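Local coordinates for protein ArtJ (Geobacillus stearothermophilus, PDB 2PVU) that binds arginine, lysine and histidine and probably hands them to its cognate ATP-binding cassette transporter for uptake into the cell, at residues A[52-57]-A[197-202]; A[101-106]-A[228-233]; A[129-134]-A[192-197]. All coordinates share one frame; numbering follows the deposited sequence.

Contact 1. Residues A[52-57]-A[197-202]. With LYS (lysine), chain E.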
ATOM      1  N   PHE A  52      -6.004  -4.836   1.706  1.00 22.84           N
ATOM      2  CA  PHE A  52      -5.647  -3.526   1.081  1.00 23.53           C
ATOM      3  C   PHE A  52      -5.974  -3.598  -0.424  1.00 23.61           C
ATOM      4  O   PHE A  52      -5.111  -3.382  -1.308  1.00 23.37           O
ATOM      5  CB  PHE A  52      -4.157  -3.225   1.338  1.00 24.26           C
ATOM      6  CG  PHE A  52      -3.798  -1.760   1.324  1.00 21.91           C
ATOM      7  CD1 PHE A  52      -2.890  -1.279   0.384  1.00 23.83           C
ATOM      8  CD2 PHE A  52      -4.375  -0.864   2.254  1.00 24.51           C
ATOM      9  CE1 PHE A  52      -2.517   0.090   0.366  1.00 24.96           C
ATOM     10  CE2 PHE A  52      -4.028   0.499   2.248  1.00 25.51           C
ATOM     11  CZ  PHE A  52      -3.085   0.975   1.293  1.00 24.73           C
ATOM     12  N   ALA A  53      -7.233  -3.910  -0.708  1.00 22.82           N
ATOM     13  CA  ALA A  53      -7.700  -3.948  -2.102  1.00 23.17           C
ATOM     14  C   ALA A  53      -7.525  -2.555  -2.714  1.00 23.06           C
ATOM     15  O   ALA A  53      -7.869  -1.561  -2.072  1.00 23.72           O
ATOM     16  CB  ALA A  53      -9.167  -4.389  -2.189  1.00 22.62           C
ATOM     17  N   PRO A  54      -7.069  -2.467  -3.981  1.00 23.01           N
ATOM     18  CA  PRO A  54      -6.882  -3.542  -4.958  1.00 22.86           C
ATOM     19  C   PRO A  54      -5.474  -4.155  -5.003  1.00 23.30           C
ATOM     20  O   PRO A  54      -5.197  -4.984  -5.873  1.00 23.67           O
ATOM     21  CB  PRO A  54      -7.115  -2.825  -6.279  1.00 22.85           C
ATOM     22  CG  PRO A  54      -6.504  -1.464  -6.056  1.00 22.40           C
ATOM     23  CD  PRO A  54      -6.777  -1.143  -4.564  1.00 23.32           C
ATOM     24  N   PHE A  55      -4.600  -3.753  -4.091  1.00 21.21           N
ATOM     25  CA  PHE A  55      -3.191  -4.203  -4.139  1.00 21.85           C
ATOM     26  C   PHE A  55      -3.003  -5.629  -3.639  1.00 21.90           C
ATOM     27  O   PHE A  55      -2.353  -6.463  -4.300  1.00 21.68           O
ATOM     28  CB  PHE A  55      -2.313  -3.190  -3.376  1.00 20.37           C
ATOM     29  CG  PHE A  55      -2.338  -1.831  -4.027  1.00 24.01           C
ATOM     30  CD1 PHE A  55      -1.619  -1.617  -5.204  1.00 22.91           C
ATOM     31  CD2 PHE A  55      -3.133  -0.808  -3.511  1.00 22.67           C
ATOM     32  CE1 PHE A  55      -1.684  -0.371  -5.908  1.00 21.52           C
ATOM     33  CE2 PHE A  55      -3.175   0.459  -4.147  1.00 21.06           C
ATOM     34  CZ  PHE A  55      -2.469   0.660  -5.372  1.00 23.62           C
ATOM     35  N   GLU A  56      -3.622  -5.942  -2.507  1.00 23.35           N
ATOM     36  CA  GLU A  56      -3.635  -7.314  -2.018  1.00 22.29           C
ATOM     37  C   GLU A  56      -4.810  -7.466  -1.084  1.00 23.26           C
ATOM     38  O   GLU A  56      -5.037  -6.635  -0.220  1.00 22.41           O
ATOM     39  CB  GLU A  56      -2.359  -7.667  -1.274  1.00 23.07           C
ATOM     40  CG  GLU A  56      -1.884  -6.642  -0.206  1.00 21.48           C
ATOM     41  CD  GLU A  56      -1.035  -5.514  -0.792  1.00 23.48           C
ATOM     42  OE1 GLU A  56      -0.207  -5.805  -1.689  1.00 22.47           O
ATOM     43  OE2 GLU A  56      -1.140  -4.343  -0.334  1.00 22.96           O
ATOM     44  N   TYR A  57      -5.559  -8.531  -1.277  1.00 23.44           N
ATOM     45  CA  TYR A  57      -6.723  -8.786  -0.415  1.00 23.81           C
ATOM     46  C   TYR A  57      -7.043 -10.256  -0.545  1.00 25.48           C
ATOM     47  O   TYR A  57      -6.395 -10.957  -1.327  1.00 24.14           O
ATOM     48  CB  TYR A  57      -7.901  -7.881  -0.789  1.00 23.93           C
ATOM     49  CG  TYR A  57      -8.390  -7.988  -2.218  1.00 22.02           C
ATOM     50  CD1 TYR A  57      -9.570  -8.696  -2.516  1.00 24.04           C
ATOM     51  CD2 TYR A  57      -7.713  -7.346  -3.272  1.00 22.86           C
ATOM     52  CE1 TYR A  57     -10.052  -8.775  -3.816  1.00 26.70           C
ATOM     53  CE2 TYR A  57      -8.184  -7.410  -4.585  1.00 25.37           C
ATOM     54  CZ  TYR A  57      -9.351  -8.130  -4.851  1.00 25.16           C
ATOM     55  OH  TYR A  57      -9.842  -8.209  -6.133  1.00 28.18           O
ATOM     56  N   ASN A 197      -4.880   6.658  -2.315  1.00 21.67           N
ATOM     57  CA  ASN A 197      -5.870   7.034  -3.312  1.00 22.10           C
ATOM     58  C   ASN A 197      -6.548   5.843  -3.998  1.00 22.38           C
ATOM     59  O   ASN A 197      -7.764   5.877  -4.156  1.00 23.04           O
ATOM     60  CB  ASN A 197      -5.304   8.013  -4.364  1.00 21.91           C
ATOM     61  CG  ASN A 197      -4.201   7.388  -5.198  1.00 25.21           C
ATOM     62  OD1 ASN A 197      -3.167   6.999  -4.677  1.00 23.48           O
ATOM     63  ND2 ASN A 197      -4.437   7.266  -6.491  1.00 30.12           N
ATOM     64  N   ALA A 198      -5.782   4.827  -4.435  1.00 21.91           N
ATOM     65  CA  ALA A 198      -6.433   3.739  -5.230  1.00 22.37           C
ATOM     66  C   ALA A 198      -7.292   2.873  -4.336  1.00 22.48           C
ATOM     67  O   ALA A 198      -8.295   2.305  -4.779  1.00 22.80           O
ATOM     68  CB  ALA A 198      -5.364   2.883  -5.971  1.00 23.86           C
ATOM     69  N   VAL A 199      -6.908   2.783  -3.056  1.00 20.57           N
ATOM     70  CA  VAL A 199      -7.663   2.009  -2.076  1.00 20.67           C
ATOM     71  C   VAL A 199      -8.992   2.713  -1.770  1.00 21.00           C
ATOM     72  O   VAL A 199     -10.060   2.098  -1.832  1.00 22.69           O
ATOM     73  CB  VAL A 199      -6.859   1.779  -0.793  1.00 20.38           C
ATOM     74  CG1 VAL A 199      -7.742   1.142   0.278  1.00 20.30           C
ATOM     75  CG2 VAL A 199      -5.649   0.873  -1.122  1.00 22.39           C
ATOM     76  N   ALA A 200      -8.939   4.003  -1.474  1.00 20.68           N
ATOM     77  CA  ALA A 200     -10.187   4.778  -1.245  1.00 22.12           C
ATOM     78  C   ALA A 200     -11.091   4.783  -2.476  1.00 22.56           C
ATOM     79  O   ALA A 200     -12.292   4.530  -2.393  1.00 22.99           O
ATOM     80  CB  ALA A 200      -9.869   6.210  -0.822  1.00 21.39           C
ATOM     81  N   ASN A 201     -10.501   5.057  -3.634  1.00 24.01           N
ATOM     82  CA  ASN A 201     -11.264   5.128  -4.868  1.00 25.76           C
ATOM     83  C   ASN A 201     -11.952   3.826  -5.214  1.00 26.78           C
ATOM     84  O   ASN A 201     -13.120   3.834  -5.637  1.00 27.21           O
ATOM     85  CB  ASN A 201     -10.374   5.581  -6.029  1.00 26.25           C
ATOM     86  CG  ASN A 201     -10.093   7.077  -6.001  1.00 27.18           C
ATOM     87  OD1 ASN A 201     -10.914   7.875  -5.523  1.00 35.38           O
ATOM     88  ND2 ASN A 201      -8.975   7.466  -6.557  1.00 32.44           N
ATOM     89  N   GLU A 202     -11.252   2.706  -5.031  1.00 27.28           N
ATOM     90  CA  GLU A 202     -11.840   1.398  -5.375  1.00 28.78           C
ATOM     91  C   GLU A 202     -12.919   1.004  -4.354  1.00 27.72           C
ATOM     92  O   GLU A 202     -13.915   0.415  -4.716  1.00 25.75           O
ATOM     93  CB  GLU A 202     -10.766   0.308  -5.501  1.00 30.37           C
ATOM     94  CG  GLU A 202     -11.310  -1.094  -5.162  1.00 36.87           C
ATOM     95  CD  GLU A 202     -10.767  -2.214  -6.034  1.00 43.97           C
ATOM     96  OE1 GLU A 202     -10.676  -2.001  -7.270  1.00 47.10           O
ATOM     97  OE2 GLU A 202     -10.466  -3.307  -5.484  1.00 43.66           O
TER
HETATM   98  N   LYS E 301       1.357   3.396   1.349  1.00 18.22           N
HETATM   99  CA  LYS E 301       1.093   3.662   2.802  1.00 18.47           C
HETATM  100  C   LYS E 301       2.349   3.321   3.617  1.00 18.55           C
HETATM  101  O   LYS E 301       2.404   3.588   4.808  1.00 18.43           O
HETATM  102  CB  LYS E 301      -0.071   2.809   3.293  1.00 17.63           C
HETATM  103  CG  LYS E 301       0.200   1.296   3.105  1.00 18.32           C
HETATM  104  CD  LYS E 301      -0.704   0.443   4.020  1.00 16.58           C
HETATM  105  CE  LYS E 301      -0.804  -0.968   3.462  1.00 21.26           C
HETATM  106  NZ  LYS E 301      -1.541  -1.914   4.459  1.00 22.20           N
HETATM  107  OXT LYS E 301       3.327   2.749   3.087  1.00 18.05           O
HETATM  108  O   HOH W   1     -10.327  -0.606  -1.705  1.00 30.03           O

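Contact 2. Residues A[101-106]-A[228-233]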
ATOM      1  N   VAL A 101      11.187 -12.911   7.202  1.00 23.10           N
ATOM      2  CA  VAL A 101      10.642 -12.715   5.892  1.00 22.60           C
ATOM      3  C   VAL A 101      11.763 -12.074   5.051  1.00 21.66           C
ATOM      4  O   VAL A 101      12.510 -11.209   5.565  1.00 22.43           O
ATOM      5  CB  VAL A 101       9.364 -11.849   6.037  1.00 23.49           C
ATOM      6  CG1 VAL A 101       9.030 -11.128   4.811  1.00 24.83           C
ATOM      7  CG2 VAL A 101       8.209 -12.708   6.532  1.00 23.54           C
ATOM      8  N   ASP A 102      11.907 -12.517   3.803  1.00 20.08           N
ATOM      9  CA  ASP A 102      13.012 -12.075   2.945  1.00 19.98           C
ATOM     10  C   ASP A 102      12.694 -10.786   2.161  1.00 20.18           C
ATOM     11  O   ASP A 102      13.607 -10.112   1.654  1.00 19.65           O
ATOM     12  CB  ASP A 102      13.354 -13.166   1.932  1.00 19.63           C
ATOM     13  CG  ASP A 102      13.855 -14.428   2.604  1.00 20.00           C
ATOM     14  OD1 ASP A 102      14.705 -14.326   3.521  1.00 21.26           O
ATOM     15  OD2 ASP A 102      13.345 -15.497   2.252  1.00 21.13           O
ATOM     16  N   MET A 103      11.415 -10.497   2.027  1.00 20.96           N
ATOM     17  CA  MET A 103      10.922  -9.505   1.066  1.00 22.64           C
ATOM     18  C   MET A 103       9.492  -9.181   1.428  1.00 21.57           C
ATOM     19  O   MET A 103       8.785 -10.032   2.009  1.00 22.38           O
ATOM     20  CB  MET A 103      10.920 -10.160  -0.339  1.00 23.09           C
ATOM     21  CG  MET A 103      10.577  -9.208  -1.463  1.00 27.32           C
ATOM     22  SD  MET A 103      10.741 -10.102  -3.020  1.00 25.62           S
ATOM     23  CE  MET A 103      10.123  -8.817  -4.095  1.00 25.24           C
ATOM     24  N   GLY A 104       9.063  -7.966   1.088  1.00 21.73           N
ATOM     25  CA  GLY A 104       7.665  -7.609   1.263  1.00 22.86           C
ATOM     26  C   GLY A 104       7.129  -6.889   0.047  1.00 22.44           C
ATOM     27  O   GLY A 104       7.868  -6.189  -0.656  1.00 20.87           O
ATOM     28  N   ILE A 105       5.834  -7.036  -0.195  1.00 21.60           N
ATOM     29  CA  ILE A 105       5.124  -6.186  -1.173  1.00 21.83           C
ATOM     30  C   ILE A 105       3.741  -5.981  -0.572  1.00 20.93           C
ATOM     31  O   ILE A 105       3.103  -6.947  -0.153  1.00 20.97           O
ATOM     32  CB  ILE A 105       5.086  -6.766  -2.657  1.00 21.57           C
ATOM     33  CG1 ILE A 105       4.633  -5.677  -3.665  1.00 23.92           C
ATOM     34  CG2 ILE A 105       4.259  -8.018  -2.757  1.00 21.17           C
ATOM     35  CD1 ILE A 105       4.549  -6.132  -5.094  1.00 21.34           C
ATOM     36  N   SER A 106       3.337  -4.718  -0.407  1.00 22.43           N
ATOM     37  CA  SER A 106       2.126  -4.452   0.404  1.00 22.07           C
ATOM     38  C   SER A 106       1.716  -2.967   0.300  1.00 22.56           C
ATOM     39  O   SER A 106       1.357  -2.366   1.338  1.00 22.05           O
ATOM     40  CB  SER A 106       2.401  -4.847   1.876  1.00 22.65           C
ATOM     41  OG  SER A 106       1.226  -5.052   2.668  1.00 23.16           O
ATOM     42  N   MET A 228       8.907  -2.467  -3.503  1.00 20.97           N
ATOM     43  CA  MET A 228       9.036  -3.745  -2.795  1.00 20.55           C
ATOM     44  C   MET A 228      10.082  -3.476  -1.716  1.00 22.23           C
ATOM     45  O   MET A 228      10.890  -2.580  -1.875  1.00 22.58           O
ATOM     46  CB  MET A 228       9.455  -4.828  -3.790  1.00 21.80           C
ATOM     47  CG  MET A 228       8.228  -5.306  -4.604  1.00 21.21           C
ATOM     48  SD  MET A 228       8.712  -6.202  -6.062  1.00 22.05           S
ATOM     49  CE  MET A 228       9.058  -4.907  -7.234  1.00 24.15           C
ATOM     50  N   ILE A 229      10.031  -4.189  -0.598  1.00 22.18           N
ATOM     51  CA  ILE A 229      10.898  -3.877   0.550  1.00 21.45           C
ATOM     52  C   ILE A 229      11.694  -5.114   0.978  1.00 22.12           C
ATOM     53  O   ILE A 229      11.270  -6.244   0.750  1.00 21.63           O
ATOM     54  CB  ILE A 229      10.043  -3.347   1.710  1.00 21.95           C
ATOM     55  CG1 ILE A 229      10.912  -2.785   2.844  1.00 21.74           C
ATOM     56  CG2 ILE A 229       9.141  -4.480   2.277  1.00 20.48           C
ATOM     57  CD1 ILE A 229      10.108  -2.081   3.916  1.00 24.62           C
ATOM     58  N   PHE A 230      12.880  -4.890   1.543  1.00 21.47           N
ATOM     59  CA  PHE A 230      13.830  -5.977   1.851  1.00 21.99           C
ATOM     60  C   PHE A 230      14.495  -5.654   3.157  1.00 22.55           C
ATOM     61  O   PHE A 230      14.638  -4.475   3.493  1.00 22.90           O
ATOM     62  CB  PHE A 230      14.955  -6.044   0.791  1.00 21.95           C
ATOM     63  CG  PHE A 230      14.454  -6.232  -0.625  1.00 21.37           C
ATOM     64  CD1 PHE A 230      14.124  -7.505  -1.098  1.00 20.31           C
ATOM     65  CD2 PHE A 230      14.276  -5.145  -1.437  1.00 21.25           C
ATOM     66  CE1 PHE A 230      13.627  -7.698  -2.434  1.00 20.29           C
ATOM     67  CE2 PHE A 230      13.781  -5.304  -2.766  1.00 22.52           C
ATOM     68  CZ  PHE A 230      13.443  -6.564  -3.247  1.00 20.07           C
ATOM     69  N   PRO A 231      14.978  -6.699   3.863  1.00 22.52           N
ATOM     70  CA  PRO A 231      15.877  -6.392   4.959  1.00 23.61           C
ATOM     71  C   PRO A 231      17.085  -5.655   4.392  1.00 24.73           C
ATOM     72  O   PRO A 231      17.479  -5.849   3.232  1.00 23.78           O
ATOM     73  CB  PRO A 231      16.327  -7.767   5.465  1.00 23.52           C
ATOM     74  CG  PRO A 231      15.191  -8.750   5.023  1.00 22.66           C
ATOM     75  CD  PRO A 231      14.736  -8.146   3.684  1.00 22.18           C
ATOM     76  N   LYS A 232      17.661  -4.809   5.225  1.00 27.72           N
ATOM     77  CA  LYS A 232      18.848  -4.055   4.894  1.00 30.16           C
ATOM     78  C   LYS A 232      19.950  -4.982   4.384  1.00 31.52           C
ATOM     79  O   LYS A 232      20.182  -6.060   4.947  1.00 31.72           O
ATOM     80  CB  LYS A 232      19.267  -3.281   6.145  1.00 31.03           C
ATOM     81  CG  LYS A 232      20.386  -2.271   5.967  1.00 33.38           C
ATOM     82  CD  LYS A 232      20.026  -1.212   4.970  1.00 32.52           C
ATOM     83  CE  LYS A 232      19.097  -0.171   5.548  1.00 31.22           C
ATOM     84  NZ  LYS A 232      18.957   0.853   4.481  1.00 29.19           N
ATOM     85  N   ASN A 233      20.596  -4.587   3.285  1.00 32.49           N
ATOM     86  CA  ASN A 233      21.694  -5.380   2.676  1.00 32.98           C
ATOM     87  C   ASN A 233      21.255  -6.709   2.012  1.00 32.48           C
ATOM     88  O   ASN A 233      22.045  -7.619   1.804  1.00 32.22           O
ATOM     89  CB  ASN A 233      22.843  -5.606   3.672  1.00 34.14           C
ATOM     90  CG  ASN A 233      23.353  -4.292   4.293  1.00 37.81           C
ATOM     91  OD1 ASN A 233      23.327  -3.227   3.654  1.00 40.95           O
ATOM     92  ND2 ASN A 233      23.825  -4.369   5.541  1.00 38.52           N
TER

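Contact 3. Residues A[129-134]-A[192-197]. With LYS (lysine), chain E.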
ATOM      1  N   GLN A 129      -1.995  10.131  -0.431  1.00 20.49           N
ATOM      2  CA  GLN A 129      -3.046   9.999   0.574  1.00 21.54           C
ATOM      3  C   GLN A 129      -4.250  10.827   0.098  1.00 22.16           C
ATOM      4  O   GLN A 129      -4.091  11.849  -0.584  1.00 22.16           O
ATOM      5  CB  GLN A 129      -2.589  10.528   1.937  1.00 21.41           C
ATOM      6  CG  GLN A 129      -1.495   9.752   2.579  1.00 24.42           C
ATOM      7  CD  GLN A 129      -1.797   8.251   2.608  1.00 24.21           C
ATOM      8  OE1 GLN A 129      -2.654   7.764   3.371  1.00 23.80           O
ATOM      9  NE2 GLN A 129      -1.105   7.525   1.773  1.00 24.89           N
ATOM     10  N   VAL A 130      -5.435  10.393   0.515  1.00 21.67           N
ATOM     11  CA  VAL A 130      -6.655  11.150   0.269  1.00 21.14           C
ATOM     12  C   VAL A 130      -7.471  11.038   1.534  1.00 21.38           C
ATOM     13  O   VAL A 130      -7.160  10.239   2.398  1.00 20.67           O
ATOM     14  CB  VAL A 130      -7.449  10.556  -0.941  1.00 21.03           C
ATOM     15  CG1 VAL A 130      -6.665  10.679  -2.286  1.00 22.88           C
ATOM     16  CG2 VAL A 130      -7.816   9.146  -0.671  1.00 21.89           C
ATOM     17  N   ILE A 131      -8.572  11.775   1.590  1.00 21.53           N
ATOM     18  CA  ILE A 131      -9.511  11.674   2.705  1.00 22.13           C
ATOM     19  C   ILE A 131     -10.756  10.925   2.259  1.00 22.20           C
ATOM     20  O   ILE A 131     -11.346  11.216   1.208  1.00 21.25           O
ATOM     21  CB  ILE A 131      -9.903  13.071   3.184  1.00 22.26           C
ATOM     22  CG1 ILE A 131      -8.662  13.831   3.620  1.00 23.55           C
ATOM     23  CG2 ILE A 131     -10.940  13.041   4.362  1.00 23.75           C
ATOM     24  CD1 ILE A 131      -8.841  15.357   3.541  1.00 24.94           C
ATOM     25  N   LEU A 132     -11.151   9.952   3.061  1.00 21.19           N
ATOM     26  CA  LEU A 132     -12.367   9.215   2.817  1.00 21.57           C
ATOM     27  C   LEU A 132     -13.391   9.635   3.895  1.00 21.54           C
ATOM     28  O   LEU A 132     -13.089   9.602   5.074  1.00 20.75           O
ATOM     29  CB  LEU A 132     -12.077   7.709   2.906  1.00 21.72           C
ATOM     30  CG  LEU A 132     -13.213   6.733   2.633  1.00 24.74           C
ATOM     31  CD1 LEU A 132     -13.659   6.732   1.175  1.00 23.35           C
ATOM     32  CD2 LEU A 132     -12.746   5.356   3.024  1.00 26.76           C
ATOM     33  N   VAL A 133     -14.579  10.022   3.467  1.00 21.77           N
ATOM     34  CA  VAL A 133     -15.637  10.506   4.372  1.00 22.04           C
ATOM     35  C   VAL A 133     -16.998   9.982   3.908  1.00 22.66           C
ATOM     36  O   VAL A 133     -17.141   9.500   2.787  1.00 23.67           O
ATOM     37  CB  VAL A 133     -15.715  12.074   4.415  1.00 21.99           C
ATOM     38  CG1 VAL A 133     -14.505  12.695   5.143  1.00 23.76           C
ATOM     39  CG2 VAL A 133     -15.915  12.695   3.005  1.00 21.10           C
ATOM     40  N   LYS A 134     -18.001  10.072   4.777  1.00 22.69           N
ATOM     41  CA  LYS A 134     -19.362   9.812   4.348  1.00 22.16           C
ATOM     42  C   LYS A 134     -19.841  10.972   3.487  1.00 22.90           C
ATOM     43  O   LYS A 134     -19.442  12.120   3.697  1.00 21.92           O
ATOM     44  CB  LYS A 134     -20.274   9.659   5.557  1.00 23.32           C
ATOM     45  CG  LYS A 134     -19.992   8.407   6.358  1.00 22.63           C
ATOM     46  CD  LYS A 134     -21.030   8.240   7.459  1.00 29.93           C
ATOM     47  CE  LYS A 134     -20.790   6.902   8.175  1.00 30.44           C
ATOM     48  NZ  LYS A 134     -21.778   6.595   9.269  1.00 33.92           N
ATOM     49  N   ALA A 192     -13.476  10.638   9.562  1.00 21.54           N
ATOM     50  CA  ALA A 192     -12.756  10.589   8.298  1.00 20.57           C
ATOM     51  C   ALA A 192     -11.664   9.547   8.434  1.00 19.92           C
ATOM     52  O   ALA A 192     -11.193   9.262   9.556  1.00 20.45           O
ATOM     53  CB  ALA A 192     -12.111  11.954   8.010  1.00 20.37           C
ATOM     54  N   VAL A 193     -11.248   9.011   7.283  1.00 20.00           N
ATOM     55  CA  VAL A 193     -10.097   8.088   7.195  1.00 19.45           C
ATOM     56  C   VAL A 193      -9.093   8.685   6.206  1.00 20.13           C
ATOM     57  O   VAL A 193      -9.489   9.266   5.144  1.00 20.60           O
ATOM     58  CB  VAL A 193     -10.568   6.666   6.764  1.00 19.66           C
ATOM     59  CG1 VAL A 193      -9.341   5.763   6.290  1.00 21.63           C
ATOM     60  CG2 VAL A 193     -11.297   5.986   7.940  1.00 18.74           C
ATOM     61  N   ILE A 194      -7.805   8.615   6.539  1.00 20.84           N
ATOM     62  CA  ILE A 194      -6.790   9.021   5.554  1.00 20.80           C
ATOM     63  C   ILE A 194      -6.120   7.731   5.106  1.00 21.51           C
ATOM     64  O   ILE A 194      -5.581   6.966   5.930  1.00 20.83           O
ATOM     65  CB  ILE A 194      -5.778  10.031   6.106  1.00 20.85           C
ATOM     66  CG1 ILE A 194      -6.507  11.336   6.505  1.00 19.11           C
ATOM     67  CG2 ILE A 194      -4.676  10.339   5.053  1.00 19.06           C
ATOM     68  CD1 ILE A 194      -5.604  12.355   7.236  1.00 22.18           C
ATOM     69  N   THR A 195      -6.196   7.483   3.809  1.00 21.14           N
ATOM     70  CA  THR A 195      -5.578   6.286   3.211  1.00 22.31           C
ATOM     71  C   THR A 195      -5.163   6.550   1.766  1.00 22.97           C
ATOM     72  O   THR A 195      -5.330   7.649   1.275  1.00 21.87           O
ATOM     73  CB  THR A 195      -6.488   5.036   3.333  1.00 23.96           C
ATOM     74  OG1 THR A 195      -5.716   3.850   3.034  1.00 24.07           O
ATOM     75  CG2 THR A 195      -7.715   5.146   2.416  1.00 23.39           C
ATOM     76  N   ASP A 196      -4.688   5.505   1.080  1.00 22.42           N
ATOM     77  CA  ASP A 196      -4.097   5.671  -0.257  1.00 22.87           C
ATOM     78  C   ASP A 196      -5.179   5.840  -1.297  1.00 21.73           C
ATOM     79  O   ASP A 196      -6.242   5.207  -1.198  1.00 21.74           O
ATOM     80  CB  ASP A 196      -3.217   4.453  -0.592  1.00 22.03           C
ATOM     81  CG  ASP A 196      -1.954   4.368   0.267  1.00 26.96           C
ATOM     82  OD1 ASP A 196      -2.011   4.748   1.440  1.00 25.35           O
ATOM     83  OD2 ASP A 196      -0.894   3.890  -0.205  1.00 26.62           O
ATOM     84  N   ASN A 197      -4.880   6.658  -2.315  1.00 21.67           N
ATOM     85  CA  ASN A 197      -5.870   7.034  -3.312  1.00 22.10           C
ATOM     86  C   ASN A 197      -6.548   5.843  -3.998  1.00 22.38           C
ATOM     87  O   ASN A 197      -7.764   5.877  -4.156  1.00 23.04           O
ATOM     88  CB  ASN A 197      -5.304   8.013  -4.364  1.00 21.91           C
ATOM     89  CG  ASN A 197      -4.201   7.388  -5.198  1.00 25.21           C
ATOM     90  OD1 ASN A 197      -3.167   6.999  -4.677  1.00 23.48           O
ATOM     91  ND2 ASN A 197      -4.437   7.266  -6.491  1.00 30.12           N
TER
HETATM   92  N   LYS E 301       1.357   3.396   1.349  1.00 18.22           N
HETATM   93  CA  LYS E 301       1.093   3.662   2.802  1.00 18.47           C
HETATM   94  C   LYS E 301       2.349   3.321   3.617  1.00 18.55           C
HETATM   95  O   LYS E 301       2.404   3.588   4.808  1.00 18.43           O
HETATM   96  CB  LYS E 301      -0.071   2.809   3.293  1.00 17.63           C
HETATM   97  CG  LYS E 301       0.200   1.296   3.105  1.00 18.32           C
HETATM   98  CD  LYS E 301      -0.704   0.443   4.020  1.00 16.58           C
HETATM   99  CE  LYS E 301      -0.804  -0.968   3.462  1.00 21.26           C
HETATM  100  NZ  LYS E 301      -1.541  -1.914   4.459  1.00 22.20           N
HETATM  101  OXT LYS E 301       3.327   2.749   3.087  1.00 18.05           O

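Contact 1. Residues A[52-57]-A[197-202]
With chi1 at 172°, V199 turns CG1 anti to its backbone N and leaves CG2 beside that N, which sends CG2 over the ring of F52, whose own CG stands anti to its N (chi1 -154°). The methyl lies 3.5 Å from the ring centroid, 12° off the normal, a CH-pi contact over the face. Over the opposite face runs the aliphatic part of the bound lysine, its CE 3.5 Å above the plane of the F52 ring and over its centre. A phenyl ring suits this place because it offers one flat face to a methyl group and the other to the methylenes of the ligand, close to its ammonium group. The same V199 CG2 sits in the plane of the F55 ring, at its edge, 3.9 Å from F55 CD2. A198, small enough to let the ring come close, puts its CB 3.7 Å from F55 CZ.

This is the meeting of two lobes in a family 3 solute-binding protein, closed on its ligand: the loop ahead of strand 57-59 faces the first turns of helix 197-206. No direct hydrogen bond joins them. Instead one water donates to both A53 O and V199 O, 2.7 Å from each, and so links the two backbones. P54, behind a cis peptide bond, rests CD near the carbonyl of A198, while E202 bends at chi2 to bring OE2 to 3.5 Å from P54 CB.

Contact 2. Residues A[101-106]-A[228-233]
G104 N donates to I229 O over 2.8 Å, and I229 N returns a bond to G104 O at 2.9 Å, the second straighter (167° at the hydrogen against 154°). Together they make a single antiparallel bridge, a hydrogen-bonded pair in which strand 103-104, at the edge of the parallel sheet 82-86, 44-48, 103-104, meets the end of strand 224-231. The contact therefore ties that sheet, part of one of the two lobes of a family 3 solute-binding protein, to a strand that also belongs to the mixed sheet. The close approach suits a residue without a side chain: I229 CG2 packs 3.6 Å from G104 CA. I229 O also receives a CA-H...O contact from M103.

The side chain of M103 is fully extended, with CG anti to the backbone N (chi1 -174°), and runs beside F230, pointing the same way. Its CG comes 3.5 Å from F230 CE1, and its sulfur lies oblique to the ring in a Met-aromatic contact. The methyl CE of M103 reaches M228 SD at 3.6 Å. M228 in turn lies alongside I105, CG against CG1. Long, flexible methionines suit this buried layer, since they can follow the outlines of an aromatic ring and a branched chain; V240 of helix 237-249 and L71 of helix 66-78 add further apolar cover. The D102 carboxylate is used outside these strands, OD2 accepting from V45 N. D102 O instead lies at the edge of the F230 ring, near its plane, and 3.0 Å from P231 CD.

Contact 3. Residues A[129-134]-A[192-197]
D196 reaches the ligand directly: its OD2 accepts from the lysine alpha-amino nitrogen N at 2.8 Å, and Y226 OH also bonds to OD2. A carboxylate suits a cationic amino group, and the other oxygen is held from the second shell, where Q129 NE2 donates to D196 OD1 at 2.9 Å. That bond is nearly straight (164°) but arrives from above the carboxylate plane, with amide and carboxylate 82° apart. Q129 gets there by bending at chi2 (-50°), and E224 OE2 is a further partner of its NE2.

Behind the side chains the backbones pair as antiparallel strands. V130 N to T195 O and L132 N to V193 O are both 2.8 Å, and each pair is closed by a return bond. Beta-branched V130, V193, I194 and T195 suit these extended backbones. I131 CG2 and V133 CG1 both rest against A192 CB.

On the face of V130, L132, V193 and T195 lie helix 178-186, through I182 and L185, and helix 197-206, through A200 and V204; strand 212-215 pairs along the other edge of 129-134, and strand 150-153 along that of 192-196.

Contacts 2 and 3 are buried strand pairings, whereas contact 1 is a partly buried meeting of a loop and a helix across the lobes. Contact 3 has four backbone bonds and one between side chains, contact 2 two backbone bonds and a layer of methionines; contact 1 has no direct one and relies on a water and on apolar packing. Contacts 1 and 3 share N197, since strand 192-196 runs straight into helix 197-206, and both touch the bound lysine, F52 with its ring and D196 with its carboxylate. Contact 2 lies on the opposite side of the chain's centre from contact 3, yet both reach one mixed sheet through neighbouring strands 224-231 and 125-134. It meets contact 1 where E56 packs on S106.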